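PDB 6KBC: CghA from Chaetomium globosum, which belongs to the Diels-Alderase family, with two domains of the calycin clan rich in beta strand, and binds WK1 in a pocket. Local coordinates for residues Pro179-Ala192 with Ala222-Val234. Sequence-based numbering, arbitrary orientation.
Sequences PGAYWFRPIAMANA and AFGGMDRSWLPMV. With WK1 ((2S)-3-[(2S,4E)-4-[[(1R,2S,4aR,6S,8R,8aS)-2-[(E)-but-2-en-2-yl]-6,8-dimethyl-1,2,4a,5,6,7,8,8a-octahydronaphthalen-1-yl]-oxidanyl-methylidene]-3,5-bis(oxidanylidene)pyrrolidin-2-yl]-2-methyl-2-oxidanyl-propanoic acid), chain B.
Trp183 reaches across to Asp227 on the face of the strand pair that looks toward WK1. Its NE1 donates to Asp227 OD2 at 2.9 Å, on the anti side and somewhat out of the carboxylate plane. The bond is bent, and ring and carboxylate planes stand 74° apart. The indole gets there with CG anti to the backbone N (chi1 -178°). Water 1 donates to the same OD2 and accepts from Arg185 NH1, which also donates to Asn272 O. Asp227 OD1 forms a salt bridge with Arg246, so both carboxylate oxygens are held. Ser229 OG donates to Tyr182 O at 2.6 Å, and that carbonyl also accepts from Trp230 N.

Tyr182, Phe184 and Trp230 form an aromatic cluster on the other face. The Tyr182 ring and the five-membered ring of Trp230 are tilted 24° and so offset that they barely overlap. Tyr182 CB sits over the six-membered ring of Trp230, 3.8 Å from its centroid. The Phe184 ring stands almost at right angles to the indole, neither over the other's face, CE1 to Trp230 CZ3 at 3.4 Å. The Arg228 guanidinium turns a flat face to Trp230 CE3. Its NH2 forms a salt bridge with Glu47, and NE donates to Asn32 O.

Farther along, beta bulges shift the register on either side of Ile187. Pro186 CG packs on Met226 SD at 3.6 Å.

Trp183 CZ3 touches WK1 C5 at 3.5 Å, and Leu231 CD1 touches WK1 C10 at 3.6 Å. The arrangement is a bulged antiparallel strand pair of a calycin-type domain, with one face contributing to the WK1 pocket.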
# COMPACT_ATOMS: atom_id res chain seq x y z
N PRO A 179 7.99 7.56 13.08
CA PRO A 179 7.46 8.21 14.29
C PRO A 179 6.22 9.05 14.01
O PRO A 179 6.24 9.97 13.18
CB PRO A 179 8.63 9.08 14.78
CG PRO A 179 9.85 8.37 14.27
CD PRO A 179 9.45 7.78 12.93
N GLY A 180 5.11 8.70 14.67
CA GLY A 180 3.87 9.45 14.51
C GLY A 180 3.22 9.35 13.14
O GLY A 180 2.35 10.16 12.82
N ALA A 181 3.64 8.39 12.32
CA ALA A 181 3.06 8.14 11.01
C ALA A 181 2.72 6.66 10.92
O ALA A 181 3.51 5.81 11.33
CB ALA A 181 4.04 8.55 9.89
N TYR A 182 1.53 6.35 10.40
CA TYR A 182 0.98 5.00 10.52
C TYR A 182 0.68 4.43 9.16
O TYR A 182 0.10 5.10 8.30
CB TYR A 182 -0.26 4.98 11.41
CG TYR A 182 0.01 5.67 12.71
CD1 TYR A 182 0.57 4.98 13.78
CD2 TYR A 182 -0.23 7.02 12.85
CE1 TYR A 182 0.85 5.62 14.96
CE2 TYR A 182 0.05 7.68 14.03
CZ TYR A 182 0.58 6.98 15.08
OH TYR A 182 0.86 7.64 16.25
N TRP A 183 1.13 3.20 8.96
CA TRP A 183 0.78 2.40 7.79
C TRP A 183 0.88 0.95 8.23
O TRP A 183 1.95 0.50 8.66
CB TRP A 183 1.69 2.68 6.60
CG TRP A 183 1.30 1.88 5.40
CD1 TRP A 183 1.35 0.52 5.26
CD2 TRP A 183 0.80 2.39 4.17
NE1 TRP A 183 0.90 0.16 4.01
CE2 TRP A 183 0.56 1.29 3.32
CE3 TRP A 183 0.54 3.68 3.69
CZ2 TRP A 183 0.06 1.43 2.04
CZ3 TRP A 183 0.04 3.82 2.42
CH2 TRP A 183 -0.21 2.70 1.61
N PHE A 184 -0.22 0.22 8.16
CA PHE A 184 -0.18 -1.19 8.49
C PHE A 184 -1.30 -1.85 7.69
O PHE A 184 -1.96 -1.22 6.87
CB PHE A 184 -0.30 -1.38 10.01
CG PHE A 184 -1.56 -0.81 10.58
CD1 PHE A 184 -1.60 0.52 11.00
CD2 PHE A 184 -2.71 -1.58 10.66
CE1 PHE A 184 -2.77 1.07 11.50
CE2 PHE A 184 -3.88 -1.04 11.17
CZ PHE A 184 -3.91 0.27 11.59
N ARG A 185 -1.52 -3.13 7.94
CA ARG A 185 -2.35 -3.94 7.05
C ARG A 185 -3.51 -4.56 7.81
O ARG A 185 -3.36 -5.61 8.45
CB ARG A 185 -1.49 -5.01 6.38
CG ARG A 185 -0.50 -4.37 5.40
CD ARG A 185 0.64 -5.29 5.03
NE ARG A 185 1.52 -5.54 6.16
CZ ARG A 185 2.54 -4.75 6.51
NH1 ARG A 185 2.80 -3.66 5.80
NH2 ARG A 185 3.27 -5.06 7.56
N PRO A 186 -4.69 -3.94 7.77
CA PRO A 186 -5.87 -4.58 8.40
C PRO A 186 -6.15 -5.96 7.85
O PRO A 186 -6.59 -6.85 8.60
CB PRO A 186 -6.99 -3.59 8.08
CG PRO A 186 -6.30 -2.27 8.03
CD PRO A 186 -5.00 -2.58 7.30
N ILE A 187 -5.92 -6.18 6.55
CA ILE A 187 -5.94 -7.53 5.99
C ILE A 187 -4.64 -7.75 5.24
O ILE A 187 -4.42 -7.16 4.17
CB ILE A 187 -7.14 -7.76 5.06
CG1 ILE A 187 -8.45 -7.49 5.82
CG2 ILE A 187 -7.09 -9.17 4.55
CD1 ILE A 187 -9.65 -7.36 4.91
N ALA A 188 -3.80 -8.61 5.80
CA ALA A 188 -2.46 -8.85 5.26
C ALA A 188 -2.53 -9.59 3.93
O ALA A 188 -1.76 -9.29 3.01
CB ALA A 188 -1.64 -9.64 6.27
N MET A 189 -3.44 -10.56 3.82
CA MET A 189 -3.47 -11.45 2.66
C MET A 189 -4.90 -11.93 2.45
O MET A 189 -5.55 -12.38 3.39
CB MET A 189 -2.54 -12.64 2.87
CG MET A 189 -2.45 -13.60 1.70
SD MET A 189 -1.99 -12.80 0.15
CE MET A 189 -1.50 -14.31 -0.71
N ALA A 190 -5.37 -11.85 1.21
CA ALA A 190 -6.73 -12.25 0.90
C ALA A 190 -6.77 -12.91 -0.47
O ALA A 190 -5.99 -12.56 -1.36
CB ALA A 190 -7.68 -11.04 0.91
N ASN A 191 -7.67 -13.89 -0.63
CA ASN A 191 -8.11 -14.24 -1.97
C ASN A 191 -8.82 -13.04 -2.57
O ASN A 191 -9.71 -12.46 -1.94
CB ASN A 191 -9.08 -15.43 -1.97
CG ASN A 191 -8.42 -16.71 -1.58
OD1 ASN A 191 -8.98 -17.49 -0.81
ND2 ASN A 191 -7.22 -16.95 -2.10
N ALA A 192 -8.43 -12.66 -3.77
CA ALA A 192 -8.98 -11.49 -4.40
C ALA A 192 -9.79 -11.90 -5.62
O ALA A 192 -9.42 -12.84 -6.34
CB ALA A 192 -7.88 -10.50 -4.79
N ALA A 222 -5.79 -15.30 -7.35
CA ALA A 222 -5.47 -13.88 -7.28
C ALA A 222 -5.51 -13.43 -5.83
O ALA A 222 -6.31 -13.92 -5.03
CB ALA A 222 -6.45 -13.06 -8.12
N PHE A 223 -4.61 -12.52 -5.48
CA PHE A 223 -4.42 -12.18 -4.08
C PHE A 223 -4.25 -10.67 -3.93
O PHE A 223 -3.95 -9.95 -4.89
CB PHE A 223 -3.21 -12.92 -3.48
CG PHE A 223 -1.88 -12.48 -4.05
CD1 PHE A 223 -1.38 -13.05 -5.23
CD2 PHE A 223 -1.13 -11.51 -3.42
CE1 PHE A 223 -0.16 -12.64 -5.76
CE2 PHE A 223 0.11 -11.09 -3.95
CZ PHE A 223 0.59 -11.65 -5.12
N GLY A 224 -4.43 -10.22 -2.70
CA GLY A 224 -4.29 -8.81 -2.43
C GLY A 224 -4.48 -8.58 -0.95
O GLY A 224 -4.60 -9.52 -0.17
N GLY A 225 -4.50 -7.31 -0.58
CA GLY A 225 -4.68 -6.98 0.83
C GLY A 225 -5.32 -5.64 0.99
O GLY A 225 -5.58 -4.98 -0.00
N MET A 226 -5.55 -5.28 2.24
CA MET A 226 -6.14 -3.98 2.58
C MET A 226 -5.13 -3.30 3.51
O MET A 226 -4.74 -3.90 4.47
CB MET A 226 -7.49 -4.15 3.26
CG MET A 226 -8.26 -2.88 3.32
SD MET A 226 -7.82 -1.98 4.78
CE MET A 226 -8.30 -0.32 4.33
N ASP A 227 -4.67 -2.12 3.11
CA ASP A 227 -3.69 -1.35 3.89
C ASP A 227 -4.38 -0.09 4.42
O ASP A 227 -5.18 0.46 3.72
CB ASP A 227 -2.45 -1.00 3.08
CG ASP A 227 -1.58 -2.19 2.72
OD1 ASP A 227 -2.10 -3.25 2.51
OD2 ASP A 227 -0.40 -2.02 2.65
N ARG A 228 -3.98 0.33 5.60
CA ARG A 228 -4.59 1.48 6.26
C ARG A 228 -3.49 2.39 6.75
O ARG A 228 -2.54 1.92 7.39
CB ARG A 228 -5.48 1.03 7.42
CG ARG A 228 -6.00 2.15 8.31
CD ARG A 228 -6.91 3.11 7.58
NE ARG A 228 -7.64 3.92 8.56
CZ ARG A 228 -7.65 5.25 8.59
NH1 ARG A 228 -6.99 5.97 7.69
NH2 ARG A 228 -8.36 5.88 9.53
N SER A 229 -3.62 3.68 6.47
CA SER A 229 -2.59 4.64 6.82
C SER A 229 -3.23 5.95 7.25
O SER A 229 -4.31 6.32 6.77
CB SER A 229 -1.65 4.89 5.65
OG SER A 229 -0.72 5.93 5.94
N TRP A 230 -2.54 6.65 8.14
CA TRP A 230 -2.86 8.05 8.39
C TRP A 230 -1.63 8.74 8.96
O TRP A 230 -0.84 8.14 9.69
CB TRP A 230 -4.07 8.19 9.32
CG TRP A 230 -3.82 7.77 10.73
CD1 TRP A 230 -3.45 8.57 11.77
CD2 TRP A 230 -3.97 6.45 11.27
NE1 TRP A 230 -3.34 7.82 12.93
CE2 TRP A 230 -3.65 6.52 12.64
CE3 TRP A 230 -4.32 5.22 10.72
CZ2 TRP A 230 -3.68 5.40 13.47
CZ3 TRP A 230 -4.35 4.12 11.54
CH2 TRP A 230 -4.04 4.21 12.90
N LEU A 231 -1.47 10.01 8.59
CA LEU A 231 -0.35 10.86 8.98
C LEU A 231 -0.90 12.25 9.25
O LEU A 231 -1.71 12.75 8.46
CB LEU A 231 0.69 10.97 7.86
CG LEU A 231 1.63 9.83 7.60
CD1 LEU A 231 0.94 8.82 6.68
CD2 LEU A 231 2.89 10.40 6.96
N PRO A 232 -0.47 12.91 10.33
CA PRO A 232 -0.88 14.29 10.58
C PRO A 232 0.02 15.33 9.94
O PRO A 232 -0.21 16.53 10.13
CB PRO A 232 -0.80 14.39 12.11
CG PRO A 232 0.32 13.48 12.46
CD PRO A 232 0.27 12.33 11.47
N MET A 233 1.03 14.86 9.21
CA MET A 233 2.00 15.75 8.52
C MET A 233 2.10 15.36 7.05
O MET A 233 1.80 14.23 6.71
CB MET A 233 3.38 15.68 9.18
CG MET A 233 4.20 14.46 8.83
SD MET A 233 3.67 12.95 9.62
CE MET A 233 4.24 13.14 11.30
N VAL A 234 2.48 16.29 6.19
CA VAL A 234 2.55 15.94 4.78
C VAL A 234 3.80 15.08 4.64
O VAL A 234 4.88 15.45 5.10
CB VAL A 234 2.59 17.17 3.85
CG1 VAL A 234 1.35 18.03 4.01
CG2 VAL A 234 3.86 17.93 3.94
O WK1 B . -1.48 8.82 -8.61
C17 WK1 B . -1.42 7.64 -8.37
O1 WK1 B . -2.11 6.83 -8.93
C19 WK1 B . -0.45 7.13 -7.38
O2 WK1 B . 0.39 8.12 -6.90
C18 WK1 B . 0.44 6.12 -8.04
C20 WK1 B . -1.33 6.61 -6.27
C22 WK1 B . -0.57 5.73 -5.36
N WK1 B . -1.31 5.00 -4.35
C21 WK1 B . -0.68 5.09 -3.19
O5 WK1 B . -1.11 4.50 -2.10
C23 WK1 B . 0.51 6.30 -4.61
O4 WK1 B . 1.46 7.08 -5.09
C24 WK1 B . 0.53 5.93 -3.23
C16 WK1 B . 1.51 6.32 -2.22
O3 WK1 B . 2.48 7.06 -2.59
C9 WK1 B . 1.46 5.75 -0.87
C8 WK1 B . 2.21 4.41 -1.10
C12 WK1 B . 1.97 3.64 -2.38
C13 WK1 B . 1.11 2.65 -2.47
C90 WK1 B . 0.89 1.92 -3.75
C14 WK1 B . 2.73 3.99 -3.61
C7 WK1 B . 3.70 4.58 -1.02
C6 WK1 B . 4.21 5.17 0.03
C3 WK1 B . 3.26 5.87 0.94
C4 WK1 B . 2.14 6.58 0.21
C5 WK1 B . 1.11 6.98 1.25
C11 WK1 B . 0.06 7.85 0.64
C2 WK1 B . 3.87 6.74 2.01
C1 WK1 B . 2.82 6.86 3.07
C10 WK1 B . 3.27 7.50 4.34
C WK1 B . 1.69 7.65 2.49
O HOH W 1 2.28 -2.96 2.90
O HOH W 2 -2.29 -5.78 3.27
O HOH W 3 -8.61 -15.39 -7.12